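Local coordinates for protein NAD-dependent dehydrogenase (PDB 4Z0P) that reduces glyoxylate and hydroxypyruvate with NADPH as the hydride donor, and is held here with NADPH and oxalate, at residues T98-M103 with G149-D154; D140-I145 with K165-S170; R193-V198 with K218-G223. All blocks are in the same frame, centred on the assembly; numbering follows the deposited sequence.

Contact 1 of 3, residues T98-M103 with G149-D154; sequences TLTTRM and GVLGQD. With NDP (NADPH dihydro-nicotinamide-adenine-dinucleotide phosphate), chain H.
Thr100 and Leu151 meet where helix 97-115 crosses the start of helix 150-161. CD2 of Leu151 rests on the helix backbone, 3.7 Å from Thr100 CA. The methyl of Thr100 takes a different partner: CG2 lies 3.3 Å from Asp154 CB. With OG1 beside the backbone N (chi1 -55°), CG2 falls anti to that N and points at Asp154, while OG1 lies beside CG1 of Val150. That hydroxyl also bonds to the carbonyl of Asp96, one turn back. Met103 closes the apolar row, its CE 4.0 Å from Leu151 CD1, the side chains crossing at about a right angle.

NADPH sits next to this packing. The amides of Val150 and Leu151 each give a nearly straight bond of 2.9 Å, Val150 N to O2A and Leu151 N to O1N. CE of Met103 reaches 3.5 Å from C3N of the nicotinamide. Gly149, the N-cap residue, lets O5B pass 3.3 Å from its CA; a side chain there would collide with it.

Farther out, Ser104 of helix 97-115 bonds to the Asp154 carboxylate, which Lys158 and Arg157 also hold. Mainly carbon atoms and the Thr100 hydroxyl touch between the segments; the helix N terminus probably favours the pyrophosphate charge.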
loop_
_atom_site.group_PDB
_atom_site.type_symbol
_atom_site.label_atom_id
_atom_site.label_comp_id
_atom_site.label_asym_id
_atom_site.label_seq_id
_atom_site.Cartn_x
_atom_site.Cartn_y
_atom_site.Cartn_z
ATOM N N THR A 98 1.427 -10.858 14.523
ATOM C CA THR A 98 0.585 -9.640 14.482
ATOM C C THR A 98 1.430 -8.374 14.354
ATOM O O THR A 98 1.098 -7.455 13.584
ATOM C CB THR A 98 -0.318 -9.487 15.741
ATOM O OG1 THR A 98 0.500 -9.398 16.928
ATOM C CG2 THR A 98 -1.316 -10.635 15.821
ATOM N N LEU A 99 2.562 -8.339 15.060
ATOM C CA LEU A 99 3.423 -7.152 14.995
ATOM C C LEU A 99 4.089 -7.040 13.622
ATOM O O LEU A 99 4.103 -5.981 12.969
ATOM C CB LEU A 99 4.470 -7.207 16.122
ATOM C CG LEU A 99 5.241 -5.913 16.360
ATOM C CD1 LEU A 99 4.383 -4.831 16.955
ATOM C CD2 LEU A 99 6.375 -6.220 17.339
ATOM N N THR A 100 4.599 -8.166 13.144
ATOM C CA THR A 100 5.274 -8.206 11.864
ATOM C C THR A 100 4.364 -7.808 10.726
ATOM O O THR A 100 4.757 -7.022 9.845
ATOM C CB THR A 100 5.832 -9.614 11.620
ATOM O OG1 THR A 100 6.666 -9.971 12.731
ATOM C CG2 THR A 100 6.651 -9.669 10.361
ATOM N N THR A 101 3.153 -8.360 10.722
ATOM C CA THR A 101 2.231 -8.093 9.613
ATOM C C THR A 101 1.820 -6.617 9.585
ATOM O O THR A 101 1.675 -6.021 8.512
ATOM C CB THR A 101 1.047 -9.078 9.599
ATOM O OG1 THR A 101 0.529 -9.163 8.275
ATOM C CG2 THR A 101 -0.063 -8.715 10.576
ATOM N N ARG A 102 1.700 -6.026 10.764
ATOM C CA ARG A 102 1.351 -4.605 10.899
ATOM C C ARG A 102 2.460 -3.695 10.376
ATOM O O ARG A 102 2.192 -2.712 9.651
ATOM C CB ARG A 102 0.991 -4.293 12.340
ATOM C CG ARG A 102 -0.345 -4.835 12.805
ATOM C CD ARG A 102 -0.462 -4.796 14.319
ATOM N NE ARG A 102 -1.787 -5.231 14.782
ATOM C CZ ARG A 102 -2.845 -4.428 14.951
ATOM N NH1 ARG A 102 -2.735 -3.122 14.774
ATOM N NH2 ARG A 102 -4.008 -4.941 15.357
ATOM N N MET A 103 3.712 -4.008 10.724
ATOM C CA MET A 103 4.828 -3.216 10.205
ATOM C C MET A 103 4.860 -3.272 8.679
ATOM O O MET A 103 5.035 -2.239 8.016
ATOM C CB MET A 103 6.163 -3.663 10.778
ATOM C CG MET A 103 7.344 -2.858 10.271
ATOM S SD MET A 103 7.227 -1.089 10.613
ATOM C CE MET A 103 7.823 -1.025 12.306
ATOM N N GLY A 149 16.090 -8.048 10.050
ATOM C CA GLY A 149 15.644 -8.912 11.110
ATOM C C GLY A 149 14.226 -9.377 10.866
ATOM O O GLY A 149 13.785 -9.516 9.715
ATOM N N VAL A 150 13.490 -9.592 11.948
ATOM C CA VAL A 150 12.112 -10.070 11.824
ATOM C C VAL A 150 11.303 -9.128 10.930
ATOM O O VAL A 150 10.635 -9.565 9.973
ATOM C CB VAL A 150 11.449 -10.218 13.210
ATOM C CG1 VAL A 150 9.974 -10.570 13.086
ATOM C CG2 VAL A 150 12.140 -11.325 14.002
ATOM N N LEU A 151 11.388 -7.828 11.205
ATOM C CA LEU A 151 10.553 -6.857 10.481
ATOM C C LEU A 151 11.094 -6.582 9.086
ATOM O O LEU A 151 10.341 -6.601 8.099
ATOM C CB LEU A 151 10.399 -5.574 11.311
ATOM C CG LEU A 151 9.750 -5.769 12.680
ATOM C CD1 LEU A 151 9.595 -4.440 13.433
ATOM C CD2 LEU A 151 8.428 -6.519 12.618
ATOM N N GLY A 152 12.399 -6.363 8.982
ATOM C CA GLY A 152 13.018 -6.108 7.684
ATOM C C GLY A 152 12.815 -7.226 6.677
ATOM O O GLY A 152 12.507 -6.977 5.499
ATOM N N GLN A 153 12.946 -8.465 7.132
ATOM C CA GLN A 153 12.765 -9.592 6.196
ATOM C C GLN A 153 11.333 -9.706 5.671
ATOM O O GLN A 153 11.109 -9.938 4.477
ATOM C CB GLN A 153 13.211 -10.907 6.785
ATOM C CG GLN A 153 14.703 -10.917 7.043
ATOM C CD GLN A 153 15.167 -12.243 7.574
ATOM O OE1 GLN A 153 14.657 -13.277 7.169
ATOM N NE2 GLN A 153 16.134 -12.223 8.477
ATOM N N ASP A 154 10.357 -9.566 6.555
ATOM C CA ASP A 154 8.973 -9.674 6.144
ATOM C C ASP A 154 8.615 -8.549 5.185
ATOM O O ASP A 154 7.953 -8.795 4.169
ATOM C CB ASP A 154 8.016 -9.678 7.349
ATOM C CG ASP A 154 6.616 -10.089 6.964
ATOM O OD1 ASP A 154 6.475 -11.273 6.635
ATOM O OD2 ASP A 154 5.658 -9.268 6.989
HETATM P PA NDP H . 15.591 -7.698 14.880
HETATM O O1A NDP H . 16.508 -7.816 16.088
HETATM O O2A NDP H . 14.912 -8.940 14.407
HETATM O O5B NDP H . 16.482 -7.123 13.703
HETATM C C5B NDP H . 17.418 -6.078 13.858
HETATM C C4B NDP H . 18.231 -5.989 12.595
HETATM O O4B NDP H . 19.049 -4.827 12.706
HETATM C C3B NDP H . 19.177 -7.168 12.375
HETATM O O3B NDP H . 19.220 -7.431 10.977
HETATM C C2B NDP H . 20.507 -6.635 12.861
HETATM O O2B NDP H . 21.644 -7.220 12.255
HETATM C C1B NDP H . 20.386 -5.200 12.420
HETATM N N9A NDP H . 21.354 -4.365 13.150
HETATM C C8A NDP H . 21.406 -4.038 14.457
HETATM N N7A NDP H . 22.420 -3.264 14.769
HETATM C C5A NDP H . 23.068 -3.078 13.581
HETATM C C6A NDP H . 24.235 -2.374 13.224
HETATM N N6A NDP H . 24.963 -1.666 14.119
HETATM N N1A NDP H . 24.628 -2.391 11.920
HETATM C C2A NDP H . 23.903 -3.092 11.035
HETATM N N3A NDP H . 22.793 -3.802 11.259
HETATM C C4A NDP H . 22.418 -3.744 12.564
HETATM O O3 NDP H . 14.567 -6.512 15.273
HETATM P PN NDP H . 13.089 -6.385 14.614
HETATM O O1N NDP H . 13.172 -6.521 13.131
HETATM O O2N NDP H . 12.116 -7.223 15.364
HETATM O O5D NDP H . 12.782 -4.890 15.066
HETATM C C5D NDP H . 13.583 -3.838 14.565
HETATM C C4D NDP H . 13.274 -2.536 15.288
HETATM O O4D NDP H . 12.040 -1.986 14.822
HETATM C C3D NDP H . 13.055 -2.623 16.793
HETATM O O3D NDP H . 14.316 -2.688 17.490
HETATM C C2D NDP H . 12.272 -1.376 17.149
HETATM O O2D NDP H . 13.163 -0.300 17.493
HETATM C C1D NDP H . 11.588 -1.056 15.794
HETATM N N1N NDP H . 10.127 -1.116 15.868
HETATM C C2N NDP H . 9.354 0.018 15.644
HETATM C C3N NDP H . 7.993 -0.020 15.688
HETATM C C7N NDP H . 7.128 1.143 15.302
HETATM O O7N NDP H . 5.927 1.111 15.635
HETATM N N7N NDP H . 7.645 2.164 14.653
HETATM C C4N NDP H . 7.315 -1.289 16.047
HETATM C C5N NDP H . 8.217 -2.443 16.289
HETATM C C6N NDP H . 9.528 -2.346 16.177
HETATM P P2B NDP H . 22.118 -8.711 12.637
HETATM O O1X NDP H . 21.083 -9.596 11.991
HETATM O O2X NDP H . 23.475 -8.784 11.962
HETATM O O3X NDP H . 22.154 -8.790 14.118
#

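Contact 2 of 3, residues D140-I145 with K165-S170. With NDP (NADPH dihydro-nicotinamide-adenine-dinucleotide phosphate), chain H.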
loop_
_atom_site.group_PDB
_atom_site.type_symbol
_atom_site.label_atom_id
_atom_site.label_comp_id
_atom_site.label_asym_id
_atom_site.label_seq_id
_atom_site.Cartn_x
_atom_site.Cartn_y
_atom_site.Cartn_z
ATOM N N ASP A 140 10.520 -0.362 -11.321
ATOM C CA ASP A 140 11.434 0.751 -11.664
ATOM C C ASP A 140 12.130 1.371 -10.446
ATOM O O ASP A 140 13.018 2.207 -10.619
ATOM C CB ASP A 140 10.662 1.870 -12.375
ATOM C CG ASP A 140 10.051 1.432 -13.702
ATOM O OD1 ASP A 140 10.668 0.602 -14.414
ATOM O OD2 ASP A 140 8.946 1.947 -14.050
ATOM N N VAL A 141 11.717 0.982 -9.239
ATOM C CA VAL A 141 12.215 1.541 -7.966
ATOM C C VAL A 141 12.907 0.446 -7.171
ATOM O O VAL A 141 12.375 -0.657 -7.000
ATOM C CB VAL A 141 11.059 2.126 -7.146
ATOM C CG1 VAL A 141 11.478 2.509 -5.703
ATOM C CG2 VAL A 141 10.487 3.328 -7.885
ATOM N N THR A 142 14.092 0.774 -6.666
ATOM C CA THR A 142 14.791 -0.106 -5.732
ATOM C C THR A 142 14.547 0.388 -4.313
ATOM O O THR A 142 14.898 1.533 -3.964
ATOM C CB THR A 142 16.297 -0.176 -6.029
ATOM O OG1 THR A 142 16.488 -0.785 -7.319
ATOM C CG2 THR A 142 16.986 -1.034 -4.989
ATOM N N VAL A 143 13.918 -0.462 -3.518
ATOM C CA VAL A 143 13.741 -0.214 -2.076
ATOM C C VAL A 143 14.891 -0.894 -1.365
ATOM O O VAL A 143 15.137 -2.097 -1.559
ATOM C CB VAL A 143 12.409 -0.756 -1.539
ATOM C CG1 VAL A 143 12.262 -0.440 -0.049
ATOM C CG2 VAL A 143 11.229 -0.191 -2.333
ATOM N N GLY A 144 15.595 -0.132 -0.550
ATOM C CA GLY A 144 16.720 -0.659 0.207
ATOM C C GLY A 144 16.363 -0.608 1.676
ATOM O O GLY A 144 16.070 0.466 2.182
ATOM N N ILE A 145 16.399 -1.753 2.355
ATOM C CA ILE A 145 16.010 -1.829 3.757
ATOM C C ILE A 145 17.234 -2.019 4.623
ATOM O O ILE A 145 17.993 -2.974 4.419
ATOM C CB ILE A 145 15.020 -2.982 4.005
ATOM C CG1 ILE A 145 13.748 -2.767 3.168
ATOM C CG2 ILE A 145 14.670 -3.056 5.490
ATOM C CD1 ILE A 145 12.895 -3.998 3.054
ATOM N N LYS A 165 11.849 -3.725 -6.758
ATOM C CA LYS A 165 13.184 -4.295 -6.599
ATOM C C LYS A 165 13.569 -4.047 -5.165
ATOM O O LYS A 165 13.441 -2.919 -4.684
ATOM C CB LYS A 165 14.165 -3.630 -7.574
ATOM C CG LYS A 165 15.594 -4.127 -7.449
ATOM C CD LYS A 165 15.842 -5.383 -8.271
ATOM C CE LYS A 165 17.279 -5.855 -8.124
ATOM N NZ LYS A 165 17.565 -6.330 -6.745
ATOM N N VAL A 166 14.078 -5.058 -4.481
ATOM C CA VAL A 166 14.376 -4.917 -3.057
ATOM C C VAL A 166 15.759 -5.424 -2.766
ATOM O O VAL A 166 16.135 -6.506 -3.213
ATOM C CB VAL A 166 13.350 -5.683 -2.182
ATOM C CG1 VAL A 166 13.644 -5.431 -0.716
ATOM C CG2 VAL A 166 11.925 -5.263 -2.499
ATOM N N ILE A 167 16.499 -4.644 -1.997
ATOM C CA ILE A 167 17.777 -5.079 -1.457
ATOM C C ILE A 167 17.805 -4.777 0.041
ATOM O O ILE A 167 17.094 -3.904 0.513
ATOM C CB ILE A 167 18.975 -4.412 -2.182
ATOM C CG1 ILE A 167 18.928 -2.871 -2.076
ATOM C CG2 ILE A 167 18.998 -4.845 -3.634
ATOM C CD1 ILE A 167 20.066 -2.145 -2.763
ATOM N N GLY A 168 18.694 -5.465 0.751
ATOM C CA GLY A 168 18.776 -5.344 2.209
ATOM C C GLY A 168 20.192 -5.161 2.716
ATOM O O GLY A 168 21.148 -5.591 2.074
ATOM N N TRP A 169 20.294 -4.542 3.893
ATOM C CA TRP A 169 21.578 -4.335 4.557
ATOM C C TRP A 169 21.443 -4.608 6.039
ATOM O O TRP A 169 20.450 -4.239 6.668
ATOM C CB TRP A 169 22.064 -2.907 4.317
ATOM C CG TRP A 169 23.341 -2.555 5.001
ATOM C CD1 TRP A 169 24.609 -2.736 4.519
ATOM C CD2 TRP A 169 23.494 -1.946 6.295
ATOM N NE1 TRP A 169 25.538 -2.267 5.425
ATOM C CE2 TRP A 169 24.876 -1.798 6.530
ATOM C CE3 TRP A 169 22.597 -1.519 7.280
ATOM C CZ2 TRP A 169 25.386 -1.195 7.701
ATOM C CZ3 TRP A 169 23.100 -0.945 8.449
ATOM C CH2 TRP A 169 24.480 -0.795 8.653
ATOM N N SER A 170 22.462 -5.262 6.598
ATOM C CA SER A 170 22.554 -5.432 8.056
ATOM C C SER A 170 23.995 -5.736 8.378
ATOM O O SER A 170 24.841 -5.766 7.477
ATOM C CB SER A 170 21.596 -6.526 8.547
ATOM O OG SER A 170 21.857 -7.759 7.897
HETATM P PA NDP H . 15.591 -7.698 14.880
HETATM O O1A NDP H . 16.508 -7.816 16.088
HETATM O O2A NDP H . 14.912 -8.940 14.407
HETATM O O5B NDP H . 16.482 -7.123 13.703
HETATM C C5B NDP H . 17.418 -6.078 13.858
HETATM C C4B NDP H . 18.231 -5.989 12.595
HETATM O O4B NDP H . 19.049 -4.827 12.706
HETATM C C3B NDP H . 19.177 -7.168 12.375
HETATM O O3B NDP H . 19.220 -7.431 10.977
HETATM C C2B NDP H . 20.507 -6.635 12.861
HETATM O O2B NDP H . 21.644 -7.220 12.255
HETATM C C1B NDP H . 20.386 -5.200 12.420
HETATM N N9A NDP H . 21.354 -4.365 13.150
HETATM C C8A NDP H . 21.406 -4.038 14.457
HETATM N N7A NDP H . 22.420 -3.264 14.769
HETATM C C5A NDP H . 23.068 -3.078 13.581
HETATM C C6A NDP H . 24.235 -2.374 13.224
HETATM N N6A NDP H . 24.963 -1.666 14.119
HETATM N N1A NDP H . 24.628 -2.391 11.920
HETATM C C2A NDP H . 23.903 -3.092 11.035
HETATM N N3A NDP H . 22.793 -3.802 11.259
HETATM C C4A NDP H . 22.418 -3.744 12.564
HETATM O O3 NDP H . 14.567 -6.512 15.273
HETATM P PN NDP H . 13.089 -6.385 14.614
HETATM O O1N NDP H . 13.172 -6.521 13.131
HETATM O O2N NDP H . 12.116 -7.223 15.364
HETATM O O5D NDP H . 12.782 -4.890 15.066
HETATM C C5D NDP H . 13.583 -3.838 14.565
HETATM C C4D NDP H . 13.274 -2.536 15.288
HETATM O O4D NDP H . 12.040 -1.986 14.822
HETATM C C3D NDP H . 13.055 -2.623 16.793
HETATM O O3D NDP H . 14.316 -2.688 17.490
HETATM C C2D NDP H . 12.272 -1.376 17.149
HETATM O O2D NDP H . 13.163 -0.300 17.493
HETATM C C1D NDP H . 11.588 -1.056 15.794
HETATM N N1N NDP H . 10.127 -1.116 15.868
HETATM C C2N NDP H . 9.354 0.018 15.644
HETATM C C3N NDP H . 7.993 -0.020 15.688
HETATM C C7N NDP H . 7.128 1.143 15.302
HETATM O O7N NDP H . 5.927 1.111 15.635
HETATM N N7N NDP H . 7.645 2.164 14.653
HETATM C C4N NDP H . 7.315 -1.289 16.047
HETATM C C5N NDP H . 8.217 -2.443 16.289
HETATM C C6N NDP H . 9.528 -2.346 16.177
HETATM P P2B NDP H . 22.118 -8.711 12.637
HETATM O O1X NDP H . 21.083 -9.596 11.991
HETATM O O2X NDP H . 23.475 -8.784 11.962
HETATM O O3X NDP H . 22.154 -8.790 14.118
#
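The indole of Trp169 reaches the adenine of NADPH, with CH2 3.4 Å from C2A and the approach oblique. Phe190 meets the same ring system, the two planes inclined by about 35°. NE1 of the indole is hydrogen-bonded to the carbonyl of Ala184. CG of Trp169 stands anti to the backbone N (chi1 177°), and the ring extends away from strand 142-146. Its backbone amide ties it to that strand, by a 2.8 Å bond from Trp169 N to Ile145 O.

This is the last of five bonds between two parallel strands. Lys165 N to Val141 O opens the series at 3.1 Å and is the most bent, at 140°. The CA-H groups of Thr142, Val166, Gly144 and Gly168 add contacts to carbonyl oxygens.

On the face with Thr142, its OG1 lies 3.5 Å from Lys165 CG, the side chains running side by side. Its CG2 meets CG1 of Ile167 at 4.0 Å. The lysine ammonium ends in a salt bridge with Glu180. On the other face, CD1 of Ile145 meets CG1 of Val166 at 4.1 Å, and helix 150-161 packs over both through Ala156. Strand, helix and parallel strand form the right-handed beta-alpha-beta unit of a Rossmann fold, with the adenosine end of the dinucleotide at the C-terminal edge of the sheet.

Contact 3 of 3, residues R193-V198 with K218-G223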
loop_
_atom_site.group_PDB
_atom_site.type_symbol
_atom_site.label_atom_id
_atom_site.label_comp_id
_atom_site.label_asym_id
_atom_site.label_seq_id
_atom_site.Cartn_x
_atom_site.Cartn_y
_atom_site.Cartn_z
ATOM N N ARG A 193 22.585 2.119 -4.800
ATOM C CA ARG A 193 21.520 1.461 -5.562
ATOM C C ARG A 193 20.105 1.797 -5.078
ATOM O O ARG A 193 19.142 1.463 -5.763
ATOM C CB ARG A 193 21.659 -0.050 -5.449
ATOM C CG ARG A 193 22.872 -0.613 -6.143
ATOM C CD ARG A 193 22.877 -2.124 -5.994
ATOM N NE ARG A 193 21.741 -2.743 -6.669
ATOM C CZ ARG A 193 21.419 -4.035 -6.602
ATOM N NH1 ARG A 193 22.121 -4.879 -5.856
ATOM N NH2 ARG A 193 20.378 -4.493 -7.275
ATOM N N THR A 194 19.979 2.464 -3.931
ATOM C CA THR A 194 18.707 2.592 -3.258
ATOM C C THR A 194 17.994 3.877 -3.639
ATOM O O THR A 194 18.539 4.948 -3.479
ATOM C CB THR A 194 18.896 2.517 -1.731
ATOM O OG1 THR A 194 19.353 1.199 -1.412
ATOM C CG2 THR A 194 17.578 2.795 -1.004
ATOM N N ASP A 195 16.758 3.744 -4.117
ATOM C CA ASP A 195 15.870 4.883 -4.368
ATOM C C ASP A 195 15.001 5.245 -3.171
ATOM O O ASP A 195 14.822 6.421 -2.864
ATOM C CB ASP A 195 14.941 4.593 -5.562
ATOM C CG ASP A 195 15.690 4.242 -6.840
ATOM O OD1 ASP A 195 16.613 5.010 -7.217
ATOM O OD2 ASP A 195 15.362 3.187 -7.492
ATOM N N PHE A 196 14.385 4.242 -2.554
ATOM C CA PHE A 196 13.590 4.417 -1.332
ATOM C C PHE A 196 14.322 3.690 -0.213
ATOM O O PHE A 196 14.391 2.463 -0.221
ATOM C CB PHE A 196 12.192 3.779 -1.430
ATOM C CG PHE A 196 11.216 4.424 -2.401
ATOM C CD1 PHE A 196 11.535 5.505 -3.218
ATOM C CD2 PHE A 196 9.934 3.876 -2.509
ATOM C CE1 PHE A 196 10.585 6.041 -4.092
ATOM C CE2 PHE A 196 8.994 4.399 -3.395
ATOM C CZ PHE A 196 9.324 5.476 -4.184
ATOM N N LEU A 197 14.830 4.448 0.762
ATOM C CA LEU A 197 15.519 3.879 1.912
ATOM C C LEU A 197 14.536 3.657 3.038
ATOM O O LEU A 197 13.878 4.607 3.461
ATOM C CB LEU A 197 16.621 4.828 2.386
ATOM C CG LEU A 197 17.427 4.343 3.605
ATOM C CD1 LEU A 197 18.174 3.070 3.290
ATOM C CD2 LEU A 197 18.403 5.409 4.055
ATOM N N VAL A 198 14.474 2.430 3.550
ATOM C CA VAL A 198 13.599 2.065 4.665
ATOM C C VAL A 198 14.453 1.670 5.856
ATOM O O VAL A 198 15.262 0.739 5.768
ATOM C CB VAL A 198 12.686 0.881 4.317
ATOM C CG1 VAL A 198 11.864 0.420 5.523
ATOM C CG2 VAL A 198 11.724 1.283 3.194
ATOM N N LYS A 218 24.532 9.704 -0.408
ATOM C CA LYS A 218 24.983 8.489 -1.079
ATOM C C LYS A 218 23.859 7.682 -1.716
ATOM O O LYS A 218 24.133 6.768 -2.487
ATOM C CB LYS A 218 25.781 7.610 -0.115
ATOM C CG LYS A 218 27.107 8.229 0.295
ATOM C CD LYS A 218 27.807 7.282 1.268
ATOM C CE LYS A 218 29.126 7.844 1.785
ATOM N NZ LYS A 218 28.927 8.606 3.042
ATOM N N LEU A 219 22.607 8.035 -1.436
ATOM C CA LEU A 219 21.459 7.356 -2.053
ATOM C C LEU A 219 21.393 7.630 -3.542
ATOM O O LEU A 219 21.935 8.619 -4.035
ATOM C CB LEU A 219 20.170 7.769 -1.348
ATOM C CG LEU A 219 20.044 7.276 0.100
ATOM C CD1 LEU A 219 18.845 7.910 0.820
ATOM C CD2 LEU A 219 19.892 5.761 0.136
ATOM N N SER A 220 20.760 6.723 -4.268
ATOM C CA SER A 220 20.664 6.859 -5.710
ATOM C C SER A 220 19.897 8.093 -6.162
ATOM O O SER A 220 18.831 8.415 -5.616
ATOM C CB SER A 220 19.997 5.628 -6.324
ATOM O OG SER A 220 20.117 5.717 -7.740
ATOM N N ARG A 221 20.433 8.751 -7.190
ATOM C CA ARG A 221 19.683 9.790 -7.931
ATOM C C ARG A 221 19.273 9.307 -9.307
ATOM O O ARG A 221 18.781 10.099 -10.097
ATOM C CB ARG A 221 20.513 11.048 -8.045
ATOM C CG ARG A 221 21.194 11.340 -6.709
ATOM C CD ARG A 221 21.470 12.789 -6.478
ATOM N NE ARG A 221 20.216 13.515 -6.365
ATOM C CZ ARG A 221 19.512 13.719 -5.250
ATOM N NH1 ARG A 221 18.410 14.447 -5.359
ATOM N NH2 ARG A 221 19.890 13.256 -4.041
ATOM N N ASN A 222 19.460 8.015 -9.570
ATOM C CA ASN A 222 19.225 7.416 -10.881
ATOM C C ASN A 222 17.837 6.823 -11.051
ATOM O O ASN A 222 17.535 6.289 -12.118
ATOM C CB ASN A 222 20.285 6.337 -11.151
ATOM C CG ASN A 222 21.676 6.924 -11.269
ATOM O OD1 ASN A 222 21.843 7.995 -11.830
ATOM N ND2 ASN A 222 22.671 6.247 -10.718
ATOM N N GLY A 223 16.994 6.914 -10.014
ATOM C CA GLY A 223 15.671 6.341 -10.068
ATOM C C GLY A 223 14.715 7.252 -10.806
ATOM O O GLY A 223 15.094 8.336 -11.258
HETATM O O HOH W 1 16.627 7.757 -7.248
HETATM O O HOH W 2 18.466 4.031 -8.898
#
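Asp195 OD1 is gripped by two waters, each donating to it at 2.7 Å, and both lead on to the loop 218-223. This is the N-terminal end of the parallel strands in the Rossmann domain, where the approach to strand 196-199 meets the loop before strand 229-232. The first water also donates to Ser220 O and accepts from Gly223 N at 2.9 Å. The second is also hydrogen-bonded to Ser220 OG, 2.6 Å away. Gly223 comes close to the carboxylate, its CA 3.3 Å from Asp195 OD1, and a side chain there would clash with that oxygen.

The other carboxylate oxygen, OD2, takes the backbone amide of Thr142 on the neighbouring strand. Asp195 thus joins sheet and loop with one group. With an alanine in place of Asp195, the Thr142 amide and the two waters would probably lose their acceptor, and the loop at Gly223 would be held less firmly.

One direct bond crosses, from Ser220 N to Thr194 O at 3.0 Å, with the donor tilted 30° from the carbonyl plane. Beside it the packing is apolar. CD2 of Leu219 lies 3.9 Å from Thr194 CB, and both leucine methyls reach CB of Leu197, the two leucines crossing at about a right angle. A chi1 of -171° swings Ser220 OG forward along the chain. There Ser220 OG accepts from Asn222 N at 3.0 Å, closing an ST turn.

In the fold
Contact 1 opens first, on helix 97-115. The chain then passes through residues 140-145, the first strand of contact 2, before helix 150-161 closes contact 1. Strand 165-169 follows and closes contact 2, so contacts 1 and 2 cross along the chain. They also touch, through Gly152 O and Ile145 CD1, and both meet NADPH, contact 1 at the pyrophosphate and nicotinamide and contact 2 at the adenosine. Contact 3 comes later, in series, closing the loop from 193-198 to 218-223. It has no touch with contact 1. It joins contact 2 through the sheet, where strands 142-146 and 196-199 are neighbours, with Gly144 O probably bonded to Val198 N.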